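Local coordinates for uncharacterized protein BAD_0989 (Bifidobacterium adolescentis ATCC 15703, PDB 3CYM) that is uncharacterised but probably acts on nucleic acids as a 3'-5' exonuclease of the ribonuclease D type, pairing a nuclease domain with HRDC-like helical domains, at residues N19-L24 with G70-Q75; M219-I224 with L259-I264. All blocks are in the same frame, centred on the assembly; numbering follows the deposited sequence.

Contact 1 of 2, residues N19-L24 with G70-Q75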
loop_
_atom_site.group_PDB
_atom_site.type_symbol
_atom_site.label_atom_id
_atom_site.label_comp_id
_atom_site.label_asym_id
_atom_site.label_seq_id
_atom_site.Cartn_x
_atom_site.Cartn_y
_atom_site.Cartn_z
ATOM N N ASN A 19 -9.255 -24.978 -5.404
ATOM C CA ASN A 19 -8.934 -24.744 -6.800
ATOM C C ASN A 19 -9.255 -23.300 -7.115
ATOM O O ASN A 19 -10.114 -22.697 -6.473
ATOM C CB ASN A 19 -9.760 -25.645 -7.720
ATOM C CG ASN A 19 -9.560 -27.120 -7.447
ATOM O OD1 ASN A 19 -8.604 -27.525 -6.785
ATOM N ND2 ASN A 19 -10.466 -27.938 -7.970
ATOM N N VAL A 20 -8.569 -22.746 -8.100
ATOM C CA VAL A 20 -8.834 -21.382 -8.533
ATOM C C VAL A 20 -10.164 -21.317 -9.310
ATOM O O VAL A 20 -10.502 -22.225 -10.072
ATOM C CB VAL A 20 -7.618 -20.789 -9.315
ATOM C CG1 VAL A 20 -7.277 -21.636 -10.524
ATOM C CG2 VAL A 20 -7.836 -19.329 -9.703
ATOM N N ILE A 21 -10.939 -20.270 -9.043
ATOM C CA ILE A 21 -12.146 -19.982 -9.788
ATOM C C ILE A 21 -11.770 -19.060 -10.948
ATOM O O ILE A 21 -11.361 -17.909 -10.746
ATOM C CB ILE A 21 -13.226 -19.365 -8.892
ATOM C CG1 ILE A 21 -13.651 -20.378 -7.821
ATOM C CG2 ILE A 21 -14.421 -18.968 -9.715
ATOM C CD1 ILE A 21 -14.370 -19.787 -6.631
ATOM N N ASP A 22 -11.872 -19.598 -12.160
ATOM C CA ASP A 22 -11.448 -18.884 -13.363
ATOM C C ASP A 22 -12.402 -19.036 -14.543
ATOM O O ASP A 22 -12.089 -18.606 -15.654
ATOM C CB ASP A 22 -10.003 -19.249 -13.759
ATOM C CG ASP A 22 -9.786 -20.747 -13.997
ATOM O OD1 ASP A 22 -8.603 -21.152 -13.974
ATOM O OD2 ASP A 22 -10.750 -21.525 -14.201
ATOM N N THR A 23 -13.556 -19.652 -14.297
ATOM C CA THR A 23 -14.605 -19.767 -15.315
ATOM C C THR A 23 -15.905 -19.111 -14.843
ATOM O O THR A 23 -16.147 -19.001 -13.638
ATOM C CB THR A 23 -14.885 -21.240 -15.711
ATOM O OG1 THR A 23 -15.383 -21.969 -14.582
ATOM C CG2 THR A 23 -13.627 -21.918 -16.234
ATOM N N LEU A 24 -16.724 -18.663 -15.795
ATOM C CA LEU A 24 -18.040 -18.100 -15.485
ATOM C C LEU A 24 -18.962 -19.017 -14.654
ATOM O O LEU A 24 -19.499 -18.547 -13.646
ATOM C CB LEU A 24 -18.752 -17.570 -16.743
ATOM C CG LEU A 24 -20.123 -16.900 -16.550
ATOM C CD1 LEU A 24 -19.984 -15.538 -15.888
ATOM C CD2 LEU A 24 -20.880 -16.783 -17.868
ATOM N N GLY A 70 -12.914 -19.054 -1.677
ATOM C CA GLY A 70 -12.840 -18.804 -3.117
ATOM C C GLY A 70 -11.582 -18.055 -3.506
ATOM O O GLY A 70 -11.336 -16.959 -3.002
ATOM N N LEU A 71 -10.789 -18.647 -4.400
ATOM C CA LEU A 71 -9.627 -17.984 -4.988
ATOM C C LEU A 71 -9.980 -17.586 -6.411
ATOM O O LEU A 71 -10.064 -18.432 -7.289
ATOM C CB LEU A 71 -8.387 -18.897 -4.979
ATOM C CG LEU A 71 -7.962 -19.566 -3.668
ATOM C CD1 LEU A 71 -6.648 -20.257 -3.849
ATOM C CD2 LEU A 71 -7.839 -18.555 -2.564
ATOM N N LEU A 72 -10.195 -16.296 -6.637
ATOM C CA LEU A 72 -10.789 -15.844 -7.881
ATOM C C LEU A 72 -9.734 -15.197 -8.766
ATOM O O LEU A 72 -9.042 -14.274 -8.340
ATOM C CB LEU A 72 -11.944 -14.863 -7.615
ATOM C CG LEU A 72 -13.302 -15.137 -6.909
ATOM C CD1 LEU A 72 -14.300 -15.908 -7.738
ATOM C CD2 LEU A 72 -13.215 -15.760 -5.532
ATOM N N ASP A 73 -9.620 -15.697 -9.995
ATOM C CA ASP A 73 -8.707 -15.170 -11.013
ATOM C C ASP A 73 -9.386 -14.010 -11.743
ATOM O O ASP A 73 -10.208 -14.260 -12.613
ATOM C CB ASP A 73 -8.383 -16.306 -12.003
ATOM C CG ASP A 73 -7.347 -15.925 -13.083
ATOM O OD1 ASP A 73 -7.063 -14.735 -13.335
ATOM O OD2 ASP A 73 -6.815 -16.867 -13.712
ATOM N N PRO A 74 -9.027 -12.744 -11.414
ATOM C CA PRO A 74 -9.722 -11.583 -11.991
ATOM C C PRO A 74 -9.618 -11.474 -13.521
ATOM O O PRO A 74 -10.611 -11.167 -14.178
ATOM C CB PRO A 74 -9.032 -10.382 -11.320
ATOM C CG PRO A 74 -8.383 -10.941 -10.094
ATOM C CD PRO A 74 -7.949 -12.314 -10.501
ATOM N N GLN A 75 -8.434 -11.754 -14.060
ATOM C CA GLN A 75 -8.150 -11.631 -15.493
ATOM C C GLN A 75 -8.919 -12.655 -16.325
ATOM O O GLN A 75 -9.536 -12.299 -17.323
ATOM C CB GLN A 75 -6.642 -11.744 -15.764
ATOM C CG GLN A 75 -5.822 -10.544 -15.282
ATOM C CD GLN A 75 -5.643 -10.508 -13.769
ATOM O OE1 GLN A 75 -5.754 -11.535 -13.094
ATOM N NE2 GLN A 75 -5.370 -9.325 -13.231
HETATM O O HOH W 1 -11.670 -21.382 -4.749
HETATM O O HOH W 2 -6.609 -19.381 -12.996
#
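Leu71 O takes the shortest direct polar bond here, a nearly straight one of 2.7 Å from Ile21 N, and Val20 CA lends it a CH...O contact from the same strand. One step on, Asp73 N gives an N-H to Ile21 O at 2.9 Å, with 177° at the hydrogen. Ile21 thus binds with both its N and its O and faces Leu72 in a parallel bridge. The two side chains run alongside each other on one face of the sheet, with Ile21 CG2 against Leu72 CD1 at 3.6 Å. With CG1 anti to the carbonyl carbon (chi1 -64°), Ile21 carries CD1 over Gly70 CA, 4.0 Å away. An alanine at Ile21 would probably take away the packing of CG2 on Leu72 CD1 and of CD1 on Gly70 CA. Waters bind at both ends: one links Asn19 O to Leu71 N, the other donates to Asp22 OD1 and Asp73 OD2 and, with Arg159 in a salt bridge to Asp73 OD2, may offset the like charges of the two carboxylates. Strand 20-21 is an outermost strand of the mixed sheet; strand 68-72 separates it from strand 57-65, while Ala26, Phe27 and Tyr30 of helix 24-35 pack over Ile21 and Leu72.

Contact 2 of 2, residues M219-I224 with L259-I264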
loop_
_atom_site.group_PDB
_atom_site.type_symbol
_atom_site.label_atom_id
_atom_site.label_comp_id
_atom_site.label_asym_id
_atom_site.label_seq_id
_atom_site.Cartn_x
_atom_site.Cartn_y
_atom_site.Cartn_z
ATOM N N MET A 219 10.054 12.504 -9.523
ATOM C CA MET A 219 11.085 12.983 -8.611
ATOM C C MET A 219 11.564 11.845 -7.701
ATOM O O MET A 219 12.527 11.997 -6.943
ATOM C CB MET A 219 10.535 14.158 -7.793
ATOM C CG MET A 219 11.569 15.148 -7.299
ATOM S SD MET A 219 12.490 15.977 -8.602
ATOM C CE MET A 219 13.552 17.020 -7.603
ATOM N N HIS A 220 10.901 10.696 -7.815
ATOM C CA HIS A 220 11.135 9.549 -6.937
ATOM C C HIS A 220 12.044 8.491 -7.562
ATOM O O HIS A 220 11.840 7.287 -7.394
ATOM C CB HIS A 220 9.798 8.971 -6.468
ATOM C CG HIS A 220 9.076 9.870 -5.519
ATOM N ND1 HIS A 220 9.033 9.636 -4.162
ATOM C CD2 HIS A 220 8.419 11.036 -5.721
ATOM C CE1 HIS A 220 8.354 10.605 -3.572
ATOM N NE2 HIS A 220 7.973 11.468 -4.496
ATOM N N VAL A 221 13.044 8.973 -8.292
ATOM C CA VAL A 221 14.121 8.154 -8.823
ATOM C C VAL A 221 15.192 8.138 -7.735
ATOM O O VAL A 221 15.535 9.187 -7.203
ATOM C CB VAL A 221 14.675 8.787 -10.118
ATOM C CG1 VAL A 221 15.952 8.108 -10.566
ATOM C CG2 VAL A 221 13.617 8.763 -11.232
ATOM N N SER A 222 15.690 6.955 -7.381
ATOM C CA SER A 222 16.719 6.861 -6.349
ATOM C C SER A 222 18.003 7.570 -6.784
ATOM O O SER A 222 18.365 7.561 -7.969
ATOM C CB SER A 222 16.984 5.406 -5.934
ATOM O OG SER A 222 17.160 4.564 -7.054
ATOM N N HIS A 223 18.651 8.211 -5.808
ATOM C CA HIS A 223 19.872 9.012 -5.986
ATOM C C HIS A 223 19.657 10.291 -6.802
ATOM O O HIS A 223 20.609 10.823 -7.388
ATOM C CB HIS A 223 21.033 8.180 -6.549
ATOM C CG HIS A 223 21.458 7.060 -5.655
ATOM N ND1 HIS A 223 22.573 7.134 -4.848
ATOM C CD2 HIS A 223 20.912 5.841 -5.433
ATOM C CE1 HIS A 223 22.698 6.008 -4.169
ATOM N NE2 HIS A 223 21.702 5.208 -4.503
ATOM N N ILE A 224 18.413 10.788 -6.799
ATOM C CA ILE A 224 18.013 12.002 -7.539
ATOM C C ILE A 224 18.686 13.254 -6.979
ATOM O O ILE A 224 18.926 14.231 -7.703
ATOM C CB ILE A 224 16.444 12.172 -7.588
ATOM C CG1 ILE A 224 16.011 13.266 -8.567
ATOM C CG2 ILE A 224 15.843 12.406 -6.193
ATOM C CD1 ILE A 224 16.515 13.060 -9.950
ATOM N N LEU A 259 14.262 -0.042 -17.335
ATOM C CA LEU A 259 15.364 0.894 -17.218
ATOM C C LEU A 259 15.581 1.168 -15.730
ATOM O O LEU A 259 14.638 1.504 -15.000
ATOM C CB LEU A 259 15.058 2.184 -18.004
ATOM C CG LEU A 259 16.106 3.296 -18.100
ATOM C CD1 LEU A 259 17.304 2.881 -18.946
ATOM C CD2 LEU A 259 15.466 4.551 -18.661
ATOM N N SER A 260 16.822 1.001 -15.286
ATOM C CA SER A 260 17.197 1.244 -13.905
ATOM C C SER A 260 17.260 2.736 -13.586
ATOM O O SER A 260 17.419 3.568 -14.483
ATOM C CB SER A 260 18.560 0.622 -13.631
ATOM O OG SER A 260 19.569 1.333 -14.324
ATOM N N ASP A 261 17.158 3.057 -12.298
ATOM C CA ASP A 261 17.347 4.417 -11.799
ATOM C C ASP A 261 18.801 4.872 -11.916
ATOM O O ASP A 261 19.056 6.038 -12.198
ATOM C CB ASP A 261 16.884 4.524 -10.347
ATOM C CG ASP A 261 15.368 4.529 -10.206
ATOM O OD1 ASP A 261 14.660 4.359 -11.221
ATOM O OD2 ASP A 261 14.878 4.713 -9.070
ATOM N N SER A 262 19.742 3.949 -11.709
ATOM C CA SER A 262 21.174 4.210 -11.909
ATOM C C SER A 262 21.472 4.696 -13.314
ATOM O O SER A 262 22.221 5.653 -13.465
ATOM C CB SER A 262 22.019 2.959 -11.648
ATOM O OG SER A 262 21.725 2.388 -10.390
ATOM N N SER A 263 20.896 4.030 -14.322
ATOM C CA SER A 263 21.055 4.419 -15.735
ATOM C C SER A 263 20.530 5.814 -16.000
ATOM O O SER A 263 21.222 6.605 -16.624
ATOM C CB SER A 263 20.350 3.453 -16.691
ATOM O OG SER A 263 20.983 2.186 -16.693
ATOM N N ILE A 264 19.310 6.084 -15.523
ATOM C CA ILE A 264 18.669 7.405 -15.598
ATOM C C ILE A 264 19.557 8.519 -15.020
ATOM O O ILE A 264 19.844 9.501 -15.709
ATOM C CB ILE A 264 17.267 7.411 -14.905
ATOM C CG1 ILE A 264 16.272 6.551 -15.688
ATOM C CG2 ILE A 264 16.713 8.831 -14.768
ATOM C CD1 ILE A 264 14.966 6.304 -14.974
HETATM O O HOH W 3 12.015 5.408 -9.840
#
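Asp261, in the first turn of helix 261-270 in the HRDC domain, meets Val221 and Ser222, the first two residues of a type II beta turn that runs to Ile224. Its CB comes first, pointing toward the loop and lying 3.7 Å from Val221 CG1. With chi1 at -75°, CG stands anti to the carbonyl carbon, and the carboxylate reaches across to the turn. There CG rests against Val221 CG1 at 3.6 Å, the two side chains crossing at a slant. At the tip the oxygens part ways. OD1 forms a salt bridge with Arg244 of helix 231-250, which also donates to Leu259 O, so one guanidinium holds both the carboxylate and the backbone just before the helix. OD2 serves the turn: Ser222 N donates to it at 2.9 Å, coming from above the carboxylate plane, 41° out of it. A water that also lies 3.1 Å from His220 O approaches OD2 as well. Beneath this polar end Val221 is buried, touching Trp241 and Ile265, and its CG1 stands 4.3 Å from Ile264 CG2. The helix start is fixed separately by an N-cap, in which Ser263 N donates to Ser260 OG at 3.0 Å, with 157° at the hydrogen.

Overall arrangement
The two contacts come in series along the chain, contact 1 closing well before contact 2 opens, and they do not touch: their centres are 37 Å apart and their nearest atoms about 22 Å. They share no strand or helix. Contact 1 lies at one side of the mixed sheet in the 3'-5' exonuclease region, with the side chain of Leu71 about 10 Å from a bound sodium ion; Asp44, Glu46 and Asp172 make up a sodium site of the model. Contact 2 is all helix and loop, joining the loop between helices 193-207 and 231-250 to the start of helix 261-270. Each contact fixes its own part of the chain; neither joins the two parts.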